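Local coordinates for protein tRNA-splicing ligase RtcB (Thermus thermophilus, PDB 2EPG) that probably joins RNA ends as a GTP-dependent, manganese-requiring ligase of the RtcB family, working through a covalent GMP intermediate, at residues A[318-321]-A[325-328]; A[125-130]-A[481-486]; A[283-286]-A[290-293]. One frame throughout, in Å; residues are numbered along the deposited sequence.

Overall arrangement
Contacts 1 and 3 mark the two ends of the long helix 288-321. Contact 3 sits where strand 283-284 leads into its start. Contact 1 sits where it ends and the short helix 326-329 begins. Their centres are about 45 Å apart, on opposite sides of the chain's centre. Contact 2 joins two segments far apart in sequence, 125-130 and 481-486. It touches contact 1 directly: F319 CD2 packs on L130 CD1 at 3.7 Å. Contact 2 also lies closest to the predicted GMP site. It holds K486, and the I483 side chain is about 6 Å from that of L217. Contacts 1 and 3 lie away from the annotated sites.

Contact 1 (A[318-321]-A[325-328]); sequences AFEK and TPRD
E320 lies over one face of the P326 ring, and this is the main meeting of 318-321 with 325-328. The contact is van der Waals packing. A carboxylate oxygen meets a ring carbon, with E320 OE2 3.3 Å from P326 CG. Further back the packing is apolar: the methylene E320 CG is 4.1 Å from P326 CD. The glutamate chain and the proline ring cross at about a right angle. CG of E320 is anti to the carbonyl carbon (chi1 -72°), and the chain runs extended from there. This carries the carboxylate across that face.

The polar end of E320 has its partner outside the two segments: OE2 is hydrogen-bonded to H329 NE2. No hydrogen bond links the two segments themselves.

A second group of bonds lies within 325-328. T325 is the N-cap of helix 326-329 and forms a capping box with D328. T325 N donates to D328 OD2 at 3.0 Å, on the anti side and near the carboxylate plane. T325 OG1 donates to the same oxygen at 2.7 Å, from above that plane. The return bond, D328 N to T325 OG1, is weak at 3.2 Å. Two donors therefore grip D328 OD2 and fix the turn of its carboxylate.

Helix 288-321 ends here, and four residues, the last of them the N-cap T325, lead to helix 326-329. Elsewhere on the first helix, A318 and F319 pack on helix 127-137. With an alanine at E320, H329 would probably lose its carboxylate partner and the P326 ring one of its neighbours. The chemistry is that of a surface helix-to-helix junction. The capping box starts the second helix, while a carboxylate from the first reaches over its leading proline to a histidine. That carboxylate could favour a protonated H329.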
loop_
_atom_site.group_PDB
_atom_site.type_symbol
_atom_site.label_atom_id
_atom_site.label_comp_id
_atom_site.label_asym_id
_atom_site.label_seq_id
_atom_site.Cartn_x
_atom_site.Cartn_y
_atom_site.Cartn_z
ATOM N N ALA A 318 -14.391 17.123 -9.345
ATOM C CA ALA A 318 -13.839 17.478 -10.636
ATOM C C ALA A 318 -14.676 16.895 -11.777
ATOM O O ALA A 318 -14.908 17.568 -12.777
ATOM C CB ALA A 318 -12.396 17.004 -10.737
ATOM N N PHE A 319 -15.149 15.657 -11.639
ATOM C CA PHE A 319 -15.948 15.069 -12.716
ATOM C C PHE A 319 -17.232 15.869 -12.886
ATOM O O PHE A 319 -17.624 16.209 -14.001
ATOM C CB PHE A 319 -16.286 13.601 -12.423
ATOM C CG PHE A 319 -15.210 12.627 -12.848
ATOM C CD1 PHE A 319 -15.439 11.733 -13.890
ATOM C CD2 PHE A 319 -13.977 12.595 -12.202
ATOM C CE1 PHE A 319 -14.451 10.809 -14.289
ATOM C CE2 PHE A 319 -12.985 11.681 -12.593
ATOM C CZ PHE A 319 -13.225 10.789 -13.636
ATOM N N GLU A 320 -17.868 16.185 -11.767
ATOM C CA GLU A 320 -19.103 16.948 -11.784
ATOM C C GLU A 320 -18.905 18.366 -12.352
ATOM O O GLU A 320 -19.739 18.863 -13.099
ATOM C CB GLU A 320 -19.675 17.002 -10.367
ATOM C CG GLU A 320 -20.242 15.684 -9.917
ATOM C CD GLU A 320 -20.288 15.538 -8.414
ATOM O OE1 GLU A 320 -20.169 16.566 -7.717
ATOM O OE2 GLU A 320 -20.447 14.389 -7.933
ATOM N N LYS A 321 -17.792 19.002 -12.005
ATOM C CA LYS A 321 -17.496 20.346 -12.484
ATOM C C LYS A 321 -17.466 20.392 -14.018
ATOM O O LYS A 321 -17.843 21.396 -14.621
ATOM C CB LYS A 321 -16.150 20.809 -11.907
ATOM C CG LYS A 321 -15.939 22.318 -11.867
ATOM C CD LYS A 321 -15.650 22.869 -13.244
ATOM C CE LYS A 321 -15.427 24.374 -13.212
ATOM N NZ LYS A 321 -15.229 24.923 -14.591
ATOM N N THR A 325 -22.682 14.236 -13.975
ATOM C CA THR A 325 -23.453 14.249 -12.737
ATOM C C THR A 325 -23.108 13.018 -11.903
ATOM O O THR A 325 -22.516 12.068 -12.408
ATOM C CB THR A 325 -24.969 14.208 -13.014
ATOM O OG1 THR A 325 -25.287 12.997 -13.711
ATOM C CG2 THR A 325 -25.400 15.409 -13.867
ATOM N N PRO A 326 -23.487 13.015 -10.618
ATOM C CA PRO A 326 -23.191 11.865 -9.768
ATOM C C PRO A 326 -23.729 10.570 -10.355
ATOM O O PRO A 326 -23.100 9.526 -10.233
ATOM C CB PRO A 326 -23.860 12.235 -8.447
ATOM C CG PRO A 326 -23.632 13.702 -8.384
ATOM C CD PRO A 326 -24.004 14.133 -9.809
ATOM N N ARG A 327 -24.887 10.629 -11.001
ATOM C CA ARG A 327 -25.429 9.410 -11.579
ATOM C C ARG A 327 -24.738 9.071 -12.895
ATOM O O ARG A 327 -24.759 7.927 -13.325
ATOM C CB ARG A 327 -26.963 9.497 -11.731
ATOM C CG ARG A 327 -27.513 10.423 -12.797
ATOM C CD ARG A 327 -28.978 10.785 -12.467
ATOM N NE ARG A 327 -29.740 9.639 -11.960
ATOM C CZ ARG A 327 -30.953 9.713 -11.404
ATOM N NH1 ARG A 327 -31.553 8.604 -10.976
ATOM N NH2 ARG A 327 -31.571 10.886 -11.268
ATOM N N ASP A 328 -24.099 10.056 -13.521
ATOM C CA ASP A 328 -23.370 9.798 -14.761
ATOM C C ASP A 328 -22.059 9.084 -14.424
ATOM O O ASP A 328 -21.754 8.015 -14.959
ATOM C CB ASP A 328 -22.982 11.090 -15.498
ATOM C CG ASP A 328 -24.137 11.732 -16.249
ATOM O OD1 ASP A 328 -24.943 11.000 -16.864
ATOM O OD2 ASP A 328 -24.216 12.982 -16.241
#

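Contact 2 (A[125-130]-A[481-486]); sequences PRQKEL and PLIVVK
Q127 lays its aliphatic chain along I483, the two side chains sliding past each other in opposite directions. Q127 CG meets I483 CG1 at 4.1 Å. The glutamine is stretched out, with CG anti to the backbone N (chi1 179°). This sends its amide on to L482, whose side chain it crosses at about a right angle. There Q127 NE2 is 3.9 Å from L482 CB and 3.5 Å from L482 O. The far end of I483 turns to the helix backbone, with CD1 3.5 Å from Q127 O. The same methyl touches L130 CD2 at 4.1 Å, an apolar contact one helical turn further on.

The start of a helix packs here on the side of a strand that has partners of its own. Helix 127-137 begins against strand 474-486 at a classic beta bulge, in which L482 and I483 sit opposite the single residue V219 of strand 216-225. The bulge helps explain why two successive side chains, L482 and I483, both point toward the helix. L440 lies against Q127, while L120 and L123 of helix 120-123 also touch L482. Farther along the strand comes K486, predicted to bind GMP; its side chain touches M387, another predicted GMP-site residue.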
loop_
_atom_site.group_PDB
_atom_site.type_symbol
_atom_site.label_atom_id
_atom_site.label_comp_id
_atom_site.label_asym_id
_atom_site.label_seq_id
_atom_site.Cartn_x
_atom_site.Cartn_y
_atom_site.Cartn_z
ATOM N N PRO A 125 -13.932 13.035 -25.048
ATOM C CA PRO A 125 -14.245 14.404 -25.483
ATOM C C PRO A 125 -14.134 15.509 -24.418
ATOM O O PRO A 125 -14.133 16.699 -24.752
ATOM C CB PRO A 125 -15.651 14.268 -26.084
ATOM C CG PRO A 125 -16.230 13.065 -25.390
ATOM C CD PRO A 125 -15.064 12.118 -25.279
ATOM N N ARG A 126 -14.018 15.124 -23.144
ATOM C CA ARG A 126 -13.892 16.106 -22.062
ATOM C C ARG A 126 -12.579 15.925 -21.305
ATOM O O ARG A 126 -12.399 16.442 -20.198
ATOM C CB ARG A 126 -15.048 15.970 -21.072
ATOM C CG ARG A 126 -16.419 15.869 -21.711
ATOM C CD ARG A 126 -17.483 16.123 -20.670
ATOM N NE ARG A 126 -18.730 15.437 -20.975
ATOM C CZ ARG A 126 -19.826 15.545 -20.236
ATOM N NH1 ARG A 126 -20.926 14.882 -20.571
ATOM N NH2 ARG A 126 -19.826 16.322 -19.166
ATOM N N GLN A 127 -11.673 15.175 -21.915
ATOM C CA GLN A 127 -10.372 14.874 -21.339
ATOM C C GLN A 127 -9.621 16.114 -20.840
ATOM O O GLN A 127 -9.048 16.119 -19.742
ATOM C CB GLN A 127 -9.543 14.127 -22.381
ATOM C CG GLN A 127 -8.160 13.768 -21.941
ATOM C CD GLN A 127 -7.449 12.885 -22.948
ATOM O OE1 GLN A 127 -7.515 13.115 -24.158
ATOM N NE2 GLN A 127 -6.751 11.876 -22.450
ATOM N N LYS A 128 -9.636 17.169 -21.641
ATOM C CA LYS A 128 -8.949 18.398 -21.281
ATOM C C LYS A 128 -9.643 19.068 -20.102
ATOM O O LYS A 128 -8.999 19.409 -19.122
ATOM C CB LYS A 128 -8.899 19.334 -22.496
ATOM C CG LYS A 128 -7.905 20.475 -22.391
ATOM C CD LYS A 128 -8.508 21.702 -21.709
ATOM C CE LYS A 128 -7.592 22.917 -21.872
ATOM N NZ LYS A 128 -7.250 23.100 -23.316
ATOM N N GLU A 129 -10.956 19.251 -20.196
ATOM C CA GLU A 129 -11.715 19.873 -19.114
ATOM C C GLU A 129 -11.461 19.169 -17.772
ATOM O O GLU A 129 -11.260 19.824 -16.749
ATOM C CB GLU A 129 -13.219 19.832 -19.407
ATOM C CG GLU A 129 -13.683 20.626 -20.623
ATOM C CD GLU A 129 -13.126 20.077 -21.919
ATOM O OE1 GLU A 129 -13.072 18.837 -22.067
ATOM O OE2 GLU A 129 -12.752 20.882 -22.793
ATOM N N LEU A 130 -11.474 17.838 -17.786
ATOM C CA LEU A 130 -11.271 17.051 -16.573
ATOM C C LEU A 130 -9.861 17.228 -16.022
ATOM O O LEU A 130 -9.682 17.463 -14.830
ATOM C CB LEU A 130 -11.561 15.574 -16.854
ATOM C CG LEU A 130 -11.430 14.592 -15.685
ATOM C CD1 LEU A 130 -12.357 15.003 -14.545
ATOM C CD2 LEU A 130 -11.763 13.175 -16.172
ATOM N N PRO A 481 -3.388 4.427 -18.365
ATOM C CA PRO A 481 -3.593 5.840 -18.017
ATOM C C PRO A 481 -3.936 6.758 -19.184
ATOM O O PRO A 481 -3.476 6.545 -20.305
ATOM C CB PRO A 481 -2.269 6.228 -17.368
ATOM C CG PRO A 481 -1.282 5.418 -18.147
ATOM C CD PRO A 481 -1.958 4.067 -18.287
ATOM N N LEU A 482 -4.752 7.772 -18.900
ATOM C CA LEU A 482 -5.166 8.766 -19.885
ATOM C C LEU A 482 -4.722 10.141 -19.413
ATOM O O LEU A 482 -4.279 10.965 -20.211
ATOM C CB LEU A 482 -6.687 8.785 -20.036
ATOM C CG LEU A 482 -7.355 7.613 -20.746
ATOM C CD1 LEU A 482 -8.827 7.583 -20.381
ATOM C CD2 LEU A 482 -7.162 7.746 -22.243
ATOM N N ILE A 483 -4.874 10.378 -18.110
ATOM C CA ILE A 483 -4.511 11.646 -17.485
ATOM C C ILE A 483 -3.689 11.399 -16.233
ATOM O O ILE A 483 -4.070 10.590 -15.385
ATOM C CB ILE A 483 -5.742 12.455 -17.031
ATOM C CG1 ILE A 483 -6.648 12.776 -18.216
ATOM C CG2 ILE A 483 -5.280 13.741 -16.351
ATOM C CD1 ILE A 483 -7.964 13.420 -17.789
ATOM N N VAL A 484 -2.578 12.117 -16.105
ATOM C CA VAL A 484 -1.719 11.977 -14.941
ATOM C C VAL A 484 -1.586 13.329 -14.245
ATOM O O VAL A 484 -1.188 14.318 -14.866
ATOM C CB VAL A 484 -0.308 11.459 -15.334
ATOM C CG1 VAL A 484 0.615 11.522 -14.131
ATOM C CG2 VAL A 484 -0.388 10.008 -15.839
ATOM N N VAL A 485 -1.947 13.366 -12.965
ATOM C CA VAL A 485 -1.855 14.576 -12.151
ATOM C C VAL A 485 -0.819 14.292 -11.057
ATOM O O VAL A 485 -1.015 13.392 -10.227
ATOM C CB VAL A 485 -3.214 14.921 -11.485
ATOM C CG1 VAL A 485 -3.064 16.141 -10.584
ATOM C CG2 VAL A 485 -4.268 15.180 -12.554
ATOM N N LYS A 486 0.282 15.048 -11.069
ATOM C CA LYS A 486 1.366 14.875 -10.100
ATOM C C LYS A 486 1.310 15.929 -8.996
ATOM O O LYS A 486 0.848 17.053 -9.215
ATOM C CB LYS A 486 2.720 14.980 -10.798
ATOM C CG LYS A 486 2.688 14.538 -12.238
ATOM C CD LYS A 486 3.958 14.909 -12.997
ATOM C CE LYS A 486 5.201 14.208 -12.462
ATOM N NZ LYS A 486 6.389 14.504 -13.336
#

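Contact 3 (A[283-286]-A[290-293]); sequences APIK and GQDY
Q291 folds its side chain back over the preceding loop and donates from NE2 to the backbone oxygen of I285. The bond is 2.9 Å from Q291 NE2 to I285 O and nearly straight, with an angle of 176° at the hydrogen. I285 O lies in the plane of the glutamine amide. Seen from the carbonyl, however, the donor sits above the plane, 35° out of it. Two torsions put the amide there. CG is anti to the carbonyl carbon, and the chain then bends sharply at chi2 (-72°). Q291 CG also ends up close to the acceptor, 3.6 Å from I285 O.

I285 directs its CB away from the helix, and its side chain packs on V98. The long side chain of K286 likewise leaves the contact. It is extended beyond CG and forms a salt bridge with E93.

This is the turn from a short strand into a long helix. Strand 283-284 pairs antiparallel with 97-98, and helix 288-321 follows almost at once. S287 bridges the turn: its OG is hydrogen-bonded to both P284 O and G290 N.

G290 lies tight against the turn. Its CA makes a CA-H...O contact with P284 O at 3.4 Å. A CB at G290 would point at the strand and clash with P284 O, so glycine suits this place. A283 turns its methyl toward the helix, where its CB is 4.2 Å from G290 N. F264 of helix 250-265 also touches that methyl.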
loop_
_atom_site.group_PDB
_atom_site.type_symbol
_atom_site.label_atom_id
_atom_site.label_comp_id
_atom_site.label_asym_id
_atom_site.label_seq_id
_atom_site.Cartn_x
_atom_site.Cartn_y
_atom_site.Cartn_z
ATOM N N ALA A 283 12.138 -2.650 18.502
ATOM C CA ALA A 283 11.869 -2.686 19.929
ATOM C C ALA A 283 10.801 -3.742 20.174
ATOM O O ALA A 283 10.008 -4.059 19.284
ATOM C CB ALA A 283 11.364 -1.305 20.421
ATOM N N PRO A 284 10.777 -4.317 21.382
ATOM C CA PRO A 284 9.768 -5.332 21.663
ATOM C C PRO A 284 8.390 -4.737 21.467
ATOM O O PRO A 284 8.118 -3.610 21.894
ATOM C CB PRO A 284 10.027 -5.686 23.127
ATOM C CG PRO A 284 11.505 -5.454 23.271
ATOM C CD PRO A 284 11.712 -4.168 22.516
ATOM N N ILE A 285 7.532 -5.497 20.799
ATOM C CA ILE A 285 6.161 -5.089 20.558
ATOM C C ILE A 285 5.508 -4.749 21.904
ATOM O O ILE A 285 4.776 -3.770 22.016
ATOM C CB ILE A 285 5.385 -6.241 19.861
ATOM C CG1 ILE A 285 5.812 -6.347 18.395
ATOM C CG2 ILE A 285 3.883 -6.021 19.967
ATOM C CD1 ILE A 285 5.522 -7.684 17.787
ATOM N N LYS A 286 5.810 -5.529 22.940
ATOM C CA LYS A 286 5.212 -5.283 24.259
ATOM C C LYS A 286 5.889 -4.248 25.165
ATOM O O LYS A 286 5.472 -4.067 26.306
ATOM C CB LYS A 286 5.091 -6.588 25.035
ATOM C CG LYS A 286 4.008 -7.529 24.535
ATOM C CD LYS A 286 4.029 -8.785 25.398
ATOM C CE LYS A 286 2.942 -9.759 25.036
ATOM N NZ LYS A 286 3.054 -10.957 25.917
ATOM N N GLY A 290 7.815 0.227 21.944
ATOM C CA GLY A 290 7.207 -0.523 20.867
ATOM C C GLY A 290 5.750 -0.131 20.763
ATOM O O GLY A 290 5.261 0.210 19.691
ATOM N N GLN A 291 5.062 -0.161 21.899
ATOM C CA GLN A 291 3.653 0.208 21.966
ATOM C C GLN A 291 3.404 1.622 21.474
ATOM O O GLN A 291 2.406 1.880 20.786
ATOM C CB GLN A 291 3.152 0.089 23.404
ATOM C CG GLN A 291 2.978 -1.340 23.880
ATOM C CD GLN A 291 1.784 -2.002 23.227
ATOM O OE1 GLN A 291 0.644 -1.585 23.436
ATOM N NE2 GLN A 291 2.037 -3.024 22.417
ATOM N N ASP A 292 4.295 2.551 21.827
ATOM C CA ASP A 292 4.105 3.938 21.408
ATOM C C ASP A 292 4.206 4.103 19.900
ATOM O O ASP A 292 3.385 4.790 19.295
ATOM C CB ASP A 292 5.116 4.851 22.090
ATOM C CG ASP A 292 4.776 5.119 23.553
ATOM O OD1 ASP A 292 5.579 5.792 24.218
ATOM O OD2 ASP A 292 3.718 4.678 24.040
ATOM N N TYR A 293 5.211 3.475 19.297
ATOM C CA TYR A 293 5.393 3.567 17.852
ATOM C C TYR A 293 4.186 2.986 17.132
ATOM O O TYR A 293 3.697 3.557 16.144
ATOM C CB TYR A 293 6.653 2.813 17.393
ATOM C CG TYR A 293 6.701 2.626 15.878
ATOM C CD1 TYR A 293 6.835 3.727 15.024
ATOM C CD2 TYR A 293 6.536 1.360 15.302
ATOM C CE1 TYR A 293 6.799 3.585 13.645
ATOM C CE2 TYR A 293 6.491 1.203 13.908
ATOM C CZ TYR A 293 6.622 2.321 13.084
ATOM O OH TYR A 293 6.559 2.183 11.701
#